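PDB 3C3K: alanine racemase from Actinobacillus succinogenes, which has the two-lobed architecture of the periplasmic binding protein-like family, whose members generally hold small molecules between their lobes. Local coordinates for residues D117-S122 with A215-D220; D223-T228 with L232-Q237. All coordinates share one frame; numbering follows the deposited sequence.

Interaction 1 (D117-S122 with A215-D220); sequences DQLVKS and AVVGFD
Leu-119, near the C-terminal end of helix 108-121, reaches across to strand 215-217, the last of the four parallel strands, with a single methyl group. Its CD2 settles over Ala-215 and Val-217, two residues apart on one face of the strand: it lies 4.0 Å from Ala-215 CB and 3.9 Å from Val-217 CG2. CG of Leu-119 stands anti to the carbonyl carbon (chi1 -64°), which carries the branch off the helix toward the strand. On the strand side, CG1 of Val-217 is anti to the backbone N (chi1 174°), leaving CG2 beside that N, and it is this methyl that faces the leucine. Where they meet, the leucine and valine side chains run antiparallel to each other. Val-216, between the two touching residues, points away and packs on Ala-196, Ile-200 and Leu-203 of helix 193-205.

This buried patch is small, about 109 Å² in all, and entirely apolar. The side of the helix turned from the strand is more polar. Lys-121 is exposed, while Asp-117 makes a salt bridge with Arg-149. At the helix end Ser-122 turns its OG back to donate to Leu-119 O, 3.0 Å away and 28° out of the carbonyl plane, adding to the weak bond that Ser-122 N makes to the same oxygen.

With helix 108-121 on one face of the strand and helix 193-205 packed against Val-216 on the other, the parallel sheet 159-162, 127-131, 187-190, 215-217 is sandwiched between helices, the three-layer alpha/beta/alpha build of a periplasmic binding protein-like lobe.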
loop_
_atom_site.group_PDB
_atom_site.type_symbol
_atom_site.label_atom_id
_atom_site.label_comp_id
_atom_site.label_asym_id
_atom_site.label_seq_id
_atom_site.Cartn_x
_atom_site.Cartn_y
_atom_site.Cartn_z
ATOM N N ASP B 117 21.498 -11.568 16.400
ATOM C CA ASP B 117 22.308 -11.335 17.589
ATOM C C ASP B 117 21.480 -10.735 18.721
ATOM O O ASP B 117 21.705 -11.098 19.856
ATOM C CB ASP B 117 23.498 -10.413 17.329
ATOM C CG ASP B 117 24.520 -11.024 16.444
ATOM O OD1 ASP B 117 24.499 -12.251 16.191
ATOM O OD2 ASP B 117 25.365 -10.249 15.992
ATOM N N GLN B 118 20.545 -9.813 18.416
ATOM C CA GLN B 118 19.751 -9.169 19.462
ATOM C C GLN B 118 18.784 -10.137 20.104
ATOM O O GLN B 118 18.669 -10.183 21.313
ATOM C CB GLN B 118 18.957 -7.981 18.933
ATOM C CG GLN B 118 19.794 -6.862 18.362
ATOM C CD GLN B 118 21.038 -6.640 19.126
ATOM O OE1 GLN B 118 20.997 -6.213 20.279
ATOM N NE2 GLN B 118 22.180 -6.875 18.479
ATOM N N LEU B 119 18.075 -10.915 19.293
ATOM C CA LEU B 119 17.268 -11.999 19.838
ATOM C C LEU B 119 18.064 -12.954 20.750
ATOM O O LEU B 119 17.587 -13.305 21.802
ATOM C CB LEU B 119 16.485 -12.747 18.746
ATOM C CG LEU B 119 15.447 -11.907 18.013
ATOM C CD1 LEU B 119 15.067 -12.548 16.670
ATOM C CD2 LEU B 119 14.197 -11.661 18.880
ATOM N N VAL B 120 19.254 -13.361 20.361
ATOM C CA VAL B 120 20.068 -14.279 21.193
ATOM C C VAL B 120 20.533 -13.615 22.478
ATOM O O VAL B 120 20.522 -14.259 23.527
ATOM C CB VAL B 120 21.275 -14.807 20.386
ATOM C CG1 VAL B 120 22.424 -15.414 21.299
ATOM C CG2 VAL B 120 20.803 -15.810 19.342
ATOM N N LYS B 121 20.870 -12.318 22.425
ATOM C CA LYS B 121 21.231 -11.570 23.605
ATOM C C LYS B 121 20.093 -11.532 24.600
ATOM O O LYS B 121 20.299 -11.518 25.809
ATOM C CB LYS B 121 21.609 -10.110 23.245
ATOM C CG LYS B 121 23.111 -9.853 23.118
ATOM C CD LYS B 121 23.418 -8.385 22.791
ATOM C CE LYS B 121 23.128 -7.490 24.002
ATOM N NZ LYS B 121 24.264 -6.530 24.313
ATOM N N SER B 122 18.869 -11.453 24.098
ATOM C CA SER B 122 17.738 -11.327 24.984
ATOM C C SER B 122 17.347 -12.704 25.490
ATOM O O SER B 122 16.381 -12.811 26.207
ATOM C CB SER B 122 16.574 -10.627 24.291
ATOM O OG SER B 122 15.871 -11.549 23.484
ATOM N N ALA B 215 8.846 -13.937 20.800
ATOM C CA ALA B 215 9.222 -12.602 20.385
ATOM C C ALA B 215 8.938 -12.528 18.874
ATOM O O ALA B 215 9.024 -13.550 18.193
ATOM C CB ALA B 215 10.672 -12.446 20.613
ATOM N N VAL B 216 8.625 -11.345 18.341
ATOM C CA VAL B 216 8.447 -11.113 16.890
ATOM C C VAL B 216 9.287 -9.922 16.454
ATOM O O VAL B 216 9.293 -8.894 17.132
ATOM C CB VAL B 216 6.949 -10.878 16.499
ATOM C CG1 VAL B 216 6.785 -10.745 14.962
ATOM C CG2 VAL B 216 6.028 -11.999 17.031
ATOM N N VAL B 217 9.988 -10.054 15.328
ATOM C CA VAL B 217 10.720 -8.970 14.693
ATOM C C VAL B 217 10.312 -8.941 13.220
ATOM O O VAL B 217 10.149 -9.994 12.567
ATOM C CB VAL B 217 12.277 -9.116 14.855
ATOM C CG1 VAL B 217 13.063 -8.032 14.029
ATOM C CG2 VAL B 217 12.642 -9.089 16.330
ATOM N N GLY B 218 10.064 -7.739 12.720
ATOM C CA GLY B 218 9.755 -7.565 11.288
ATOM C C GLY B 218 10.861 -6.930 10.443
ATOM O O GLY B 218 12.048 -7.040 10.744
ATOM N N PHE B 219 10.486 -6.309 9.327
ATOM C CA PHE B 219 11.474 -5.694 8.434
ATOM C C PHE B 219 10.844 -4.564 7.626
ATOM O O PHE B 219 9.755 -4.720 7.094
ATOM C CB PHE B 219 12.114 -6.746 7.538
ATOM C CG PHE B 219 13.576 -6.512 7.241
ATOM C CD1 PHE B 219 13.963 -5.503 6.370
ATOM C CD2 PHE B 219 14.553 -7.308 7.809
ATOM C CE1 PHE B 219 15.320 -5.269 6.080
ATOM C CE2 PHE B 219 15.949 -7.090 7.531
ATOM C CZ PHE B 219 16.313 -6.040 6.638
ATOM N N ASP B 220 11.489 -3.408 7.639
ATOM C CA ASP B 220 11.184 -2.252 6.763
ATOM C C ASP B 220 10.811 -0.986 7.504
ATOM O O ASP B 220 11.136 0.094 7.072
ATOM C CB ASP B 220 10.110 -2.535 5.713
ATOM C CG ASP B 220 10.610 -3.420 4.566
ATOM O OD1 ASP B 220 11.795 -3.722 4.455
ATOM O OD2 ASP B 220 9.788 -3.796 3.755
#

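Interaction 2 (D223-T228 with L232-Q237); sequences DISQIT and LTTVQQ
Leu-232 opens the second segment with a backbone bond: its N donates to Ser-225 O at 3.0 Å, with 167° at the hydrogen. CG of Leu-232 is anti to the backbone N (chi1 176°), and the CD2 branch comes to 3.8 Å from Ser-225 CB. CB of Leu-232 meets Thr-228 OG1 at 3.6 Å, the two side chains meeting at a slant; that hydroxyl is hydrogen-bonded to Pro-230 O, inside the short connection between the segments.

Thr-233 points away from the turn, and its OG1 bonds to Ser-277 OG and Arg-274 N. Thr-234 points back, but only its methyl grazes the turn, CG2 lying 4.1 Å from Ser-225 OG. The polar ends part company here: Thr-234 OG1 bonds to Asp-193 OD1, whereas Ser-225 OG bonds to Val-222 O and, weakly, to Arg-274 NH1. Further on, Gln-236 NE2 binds Gln-237 O at 3.2 Å and also Gly-221 O, tying strand 234-236 to the chain just ahead of the 223-228 turn.

Across the contact the chemistry is therefore one backbone bond closing the loop from Ser-225 to Leu-232, with the leucine packed against Ser-225 and Thr-228 beside it. The hydroxyls at this buried interface find their partners chiefly in nearby carbonyls and Asp-193, which implies that main chain and leucine packing hold the loop shut, with the side-chain polar groups satisfied around it.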
loop_
_atom_site.group_PDB
_atom_site.type_symbol
_atom_site.label_atom_id
_atom_site.label_comp_id
_atom_site.label_asym_id
_atom_site.label_seq_id
_atom_site.Cartn_x
_atom_site.Cartn_y
_atom_site.Cartn_z
ATOM N N ASP B 223 4.254 1.766 8.381
ATOM C CA ASP B 223 3.272 2.158 9.427
ATOM C C ASP B 223 2.617 0.989 10.164
ATOM O O ASP B 223 2.348 1.107 11.355
ATOM C CB ASP B 223 2.125 2.997 8.874
ATOM C CG ASP B 223 2.552 4.386 8.543
ATOM O OD1 ASP B 223 3.771 4.689 8.659
ATOM O OD2 ASP B 223 1.670 5.157 8.130
ATOM N N ILE B 224 2.398 -0.144 9.499
ATOM C CA ILE B 224 1.754 -1.276 10.198
ATOM C C ILE B 224 2.528 -1.653 11.446
ATOM O O ILE B 224 1.962 -2.096 12.442
ATOM C CB ILE B 224 1.465 -2.536 9.289
ATOM C CG1 ILE B 224 0.412 -3.470 9.931
ATOM C CG2 ILE B 224 2.712 -3.387 9.060
ATOM C CD1 ILE B 224 -0.958 -2.800 10.171
ATOM N N SER B 225 3.836 -1.457 11.406
ATOM C CA SER B 225 4.653 -1.812 12.552
ATOM C C SER B 225 4.348 -0.916 13.776
ATOM O O SER B 225 4.719 -1.259 14.920
ATOM C CB SER B 225 6.122 -1.789 12.169
ATOM O OG SER B 225 6.621 -0.461 12.127
ATOM N N GLN B 226 3.659 0.206 13.564
ATOM C CA GLN B 226 3.274 1.063 14.681
ATOM C C GLN B 226 1.783 0.928 15.086
ATOM O O GLN B 226 1.280 1.643 15.972
ATOM C CB GLN B 226 3.564 2.496 14.329
ATOM C CG GLN B 226 5.037 2.696 14.050
ATOM C CD GLN B 226 5.273 4.045 13.489
ATOM O OE1 GLN B 226 4.547 4.502 12.596
ATOM N NE2 GLN B 226 6.269 4.716 14.000
ATOM N N ILE B 227 1.113 0.002 14.415
ATOM C CA ILE B 227 -0.274 -0.242 14.607
ATOM C C ILE B 227 -0.566 -1.538 15.373
ATOM O O ILE B 227 -1.652 -1.683 15.963
ATOM C CB ILE B 227 -1.018 -0.211 13.269
ATOM C CG1 ILE B 227 -1.060 1.213 12.762
ATOM C CG2 ILE B 227 -2.489 -0.540 13.489
ATOM C CD1 ILE B 227 -1.209 1.326 11.270
ATOM N N THR B 228 0.381 -2.485 15.341
ATOM C CA THR B 228 0.106 -3.808 15.873
ATOM C C THR B 228 0.177 -3.706 17.378
ATOM O O THR B 228 0.781 -2.749 17.940
ATOM C CB THR B 228 1.129 -4.838 15.358
ATOM O OG1 THR B 228 2.461 -4.337 15.580
ATOM C CG2 THR B 228 0.918 -5.045 13.897
ATOM N N LEU B 232 5.678 -3.307 16.907
ATOM C CA LEU B 232 6.546 -4.264 16.260
ATOM C C LEU B 232 7.987 -3.800 16.154
ATOM O O LEU B 232 8.248 -2.785 15.525
ATOM C CB LEU B 232 5.946 -4.616 14.854
ATOM C CG LEU B 232 6.864 -5.525 14.094
ATOM C CD1 LEU B 232 6.828 -6.905 14.814
ATOM C CD2 LEU B 232 6.378 -5.548 12.623
ATOM N N THR B 233 8.903 -4.492 16.858
ATOM C CA THR B 233 10.308 -4.378 16.585
ATOM C C THR B 233 10.596 -4.702 15.132
ATOM O O THR B 233 10.062 -5.646 14.538
ATOM C CB THR B 233 11.116 -5.274 17.482
ATOM O OG1 THR B 233 10.867 -4.902 18.828
ATOM C CG2 THR B 233 12.664 -5.183 17.189
ATOM N N THR B 234 11.454 -3.916 14.541
ATOM C CA THR B 234 11.671 -4.048 13.121
ATOM C C THR B 234 13.022 -3.508 12.730
ATOM O O THR B 234 13.716 -2.833 13.527
ATOM C CB THR B 234 10.532 -3.339 12.350
ATOM O OG1 THR B 234 10.646 -3.621 10.949
ATOM C CG2 THR B 234 10.521 -1.791 12.615
ATOM N N VAL B 235 13.414 -3.842 11.503
ATOM C CA VAL B 235 14.533 -3.174 10.862
ATOM C C VAL B 235 14.021 -2.013 10.003
ATOM O O VAL B 235 13.436 -2.240 8.951
ATOM C CB VAL B 235 15.402 -4.151 10.016
ATOM C CG1 VAL B 235 16.555 -3.441 9.426
ATOM C CG2 VAL B 235 15.876 -5.296 10.858
ATOM N N GLN B 236 14.250 -0.787 10.474
ATOM C CA GLN B 236 13.815 0.433 9.772
ATOM C C GLN B 236 14.733 0.763 8.621
ATOM O O GLN B 236 15.960 0.888 8.824
ATOM C CB GLN B 236 13.850 1.606 10.739
ATOM C CG GLN B 236 13.469 2.929 10.120
ATOM C CD GLN B 236 12.004 3.000 9.972
ATOM O OE1 GLN B 236 11.287 2.874 10.965
ATOM N NE2 GLN B 236 11.517 3.164 8.729
ATOM N N GLN B 237 14.185 0.760 7.397
ATOM C CA GLN B 237 14.920 1.256 6.196
ATOM C C GLN B 237 14.632 2.748 5.956
ATOM O O GLN B 237 13.518 3.214 6.228
ATOM C CB GLN B 237 14.474 0.535 4.952
ATOM C CG GLN B 237 14.779 -0.963 5.000
ATOM C CD GLN B 237 14.933 -1.516 3.624
ATOM O OE1 GLN B 237 15.638 -0.923 2.798
ATOM N NE2 GLN B 237 14.301 -2.689 3.352
#

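How the interactions relate
The two contacts follow one another along the chain, interaction 1 being complete in the sequence before interaction 2 begins, and their centres lie about 12 Å apart on the same side of the chain's centre. They meet directly: Asp-220 N approaches Val-235 O at 2.6 Å and Gly-218 N approaches Thr-233 O at 2.8 Å, both probable hydrogen bonds. The chain thus leaves strand 215-217, makes the turn of 223-228 and returns as 232-237 beside the residues it has just left. Helix 193-205 touches both, through Val-216 and Leu-232, and the 223-228 turn also borders the second subunit. Together they link the lobe's parallel sheet to the two-stranded antiparallel sheet of 234-236 and 270-272 and to the dimer contact.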